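Local coordinates for periplasmic binding protein (Mycobacterium smegmatis, PDB 4MDY), which probably captures an iron-bearing solute outside the cell membrane and hands it to an ABC transporter, at residues 24-29 against 144-149. Residues are numbered along the deposited sequence; the frame is centred on the assembly and turned at random.
Sequences TTIPGP and AVFKNA
Phe-146 is the bump of this contact: its ring drops into a hollow walled by Ile-26, Gly-28 and Pro-29, where the chain leaves the β-hairpin of strands 15-19 and 22-26. The residue is C-prime of a Schellman motif closing helix 134-144, the backbone N atoms of Phe-146 and Lys-147 bonding back to carbonyls of the last helical turn. Its positive phi (67°) turns the chain toward helix 148-168, and its CB points at the hairpin exit. Pro-29 roofs one ring face in a CH-pi contact, CD standing 4.1 Å from the centroid and almost on the ring normal. The backbone of Gly-28 comes obliquely against the ring, Phe-146 CE1 lying 3.3 Å from Gly-28 C. At the ring edge, Ile-26 O approaches Phe-146 CZ to 3.6 Å. Val-15 of the partner strand also touches this phenyl group. Ile-26, which also touches Leu-99 of strand 99-102, fills the neighbouring hollow at the helix end. With chi1 at -53°, its two branches part: CG2 lies anti to the backbone N, 3.9 Å from Phe-146 CE1, while CG1 carries CD1 to 4.0 Å from Ala-144 CB. Buried without a polar partner, Ala-144 O sits 3.7 Å from Ile-26 CG2.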
loop_
_atom_site.group_PDB
_atom_site.type_symbol
_atom_site.label_atom_id
_atom_site.label_comp_id
_atom_site.label_asym_id
_atom_site.label_seq_id
_atom_site.Cartn_x
_atom_site.Cartn_y
_atom_site.Cartn_z
ATOM N N THR A 24 6.013 23.190 -2.803
ATOM C CA THR A 24 7.172 23.001 -1.939
ATOM C C THR A 24 8.429 23.045 -2.804
ATOM O O THR A 24 8.513 22.344 -3.812
ATOM C CB THR A 24 7.103 21.663 -1.170
ATOM O OG1 THR A 24 6.070 21.739 -0.180
ATOM C CG2 THR A 24 8.428 21.376 -0.471
ATOM N N THR A 25 9.388 23.885 -2.419
ATOM C CA THR A 25 10.666 23.957 -3.108
ATOM C C THR A 25 11.731 23.242 -2.285
ATOM O O THR A 25 11.893 23.501 -1.089
ATOM C CB THR A 25 11.078 25.409 -3.407
ATOM O OG1 THR A 25 10.087 26.008 -4.248
ATOM C CG2 THR A 25 12.424 25.471 -4.115
ATOM N N ILE A 26 12.431 22.331 -2.950
ATOM C CA ILE A 26 13.516 21.569 -2.363
ATOM C C ILE A 26 14.814 22.068 -3.008
ATOM O O ILE A 26 15.022 21.879 -4.208
ATOM C CB ILE A 26 13.328 20.048 -2.576
ATOM C CG1 ILE A 26 11.940 19.585 -2.086
ATOM C CG2 ILE A 26 14.415 19.271 -1.847
ATOM C CD1 ILE A 26 10.875 19.518 -3.168
ATOM N N PRO A 27 15.683 22.732 -2.222
ATOM C CA PRO A 27 16.884 23.364 -2.797
ATOM C C PRO A 27 17.874 22.412 -3.480
ATOM O O PRO A 27 18.526 22.796 -4.457
ATOM C CB PRO A 27 17.540 24.042 -1.589
ATOM C CG PRO A 27 16.431 24.266 -0.629
ATOM C CD PRO A 27 15.483 23.113 -0.811
ATOM N N GLY A 28 17.991 21.188 -2.974
ATOM C CA GLY A 28 18.874 20.192 -3.577
ATOM C C GLY A 28 18.559 18.813 -3.034
ATOM O O GLY A 28 17.652 18.676 -2.221
ATOM N N PRO A 29 19.286 17.781 -3.499
ATOM C CA PRO A 29 19.092 16.420 -2.991
ATOM C C PRO A 29 19.165 16.357 -1.460
ATOM O O PRO A 29 20.162 16.778 -0.874
ATOM C CB PRO A 29 20.243 15.650 -3.630
ATOM C CG PRO A 29 20.484 16.369 -4.913
ATOM C CD PRO A 29 20.294 17.821 -4.575
ATOM N N ALA A 144 10.715 15.065 -5.605
ATOM C CA ALA A 144 11.265 15.746 -4.435
ATOM C C ALA A 144 12.679 15.297 -4.055
ATOM O O ALA A 144 13.425 16.066 -3.429
ATOM C CB ALA A 144 10.335 15.546 -3.253
ATOM N N VAL A 145 13.043 14.061 -4.404
ATOM C CA VAL A 145 14.374 13.540 -4.069
ATOM C C VAL A 145 15.305 13.465 -5.279
ATOM O O VAL A 145 16.378 12.857 -5.207
ATOM C CB VAL A 145 14.298 12.179 -3.322
ATOM C CG1 VAL A 145 13.382 12.303 -2.116
ATOM C CG2 VAL A 145 13.854 11.030 -4.226
ATOM N N PHE A 146 14.886 14.103 -6.377
ATOM C CA PHE A 146 15.718 14.302 -7.561
ATOM C C PHE A 146 16.031 12.987 -8.291
ATOM O O PHE A 146 17.110 12.823 -8.851
ATOM C CB PHE A 146 17.014 15.047 -7.197
ATOM C CG PHE A 146 16.808 16.478 -6.773
ATOM C CD1 PHE A 146 16.261 16.792 -5.534
ATOM C CD2 PHE A 146 17.206 17.519 -7.606
ATOM C CE1 PHE A 146 16.085 18.110 -5.144
ATOM C CE2 PHE A 146 17.034 18.841 -7.217
ATOM C CZ PHE A 146 16.474 19.138 -5.985
ATOM N N LYS A 147 15.077 12.060 -8.270
ATOM C CA LYS A 147 15.239 10.738 -8.883
ATOM C C LYS A 147 13.961 10.349 -9.629
ATOM O O LYS A 147 13.514 9.201 -9.611
ATOM C CB LYS A 147 15.618 9.703 -7.820
ATOM C CG LYS A 147 16.897 10.074 -7.080
ATOM C CD LYS A 147 17.498 8.927 -6.301
ATOM C CE LYS A 147 18.578 9.409 -5.345
ATOM N NZ LYS A 147 19.257 8.269 -4.645
ATOM N N ASN A 148 13.377 11.333 -10.297
ATOM C CA ASN A 148 12.135 11.114 -11.026
ATOM C C ASN A 148 12.275 10.143 -12.198
ATOM O O ASN A 148 11.340 9.398 -12.489
ATOM C CB ASN A 148 11.527 12.443 -11.482
ATOM C CG ASN A 148 12.550 13.361 -12.116
ATOM O OD1 ASN A 148 13.384 13.953 -11.420
ATOM N ND2 ASN A 148 12.497 13.485 -13.442
ATOM N N ALA A 149 13.435 10.128 -12.856
ATOM C CA ALA A 149 13.665 9.192 -13.971
ATOM C C ALA A 149 13.591 7.727 -13.509
ATOM O O ALA A 149 12.928 6.897 -14.120
ATOM C CB ALA A 149 15.002 9.476 -14.642
#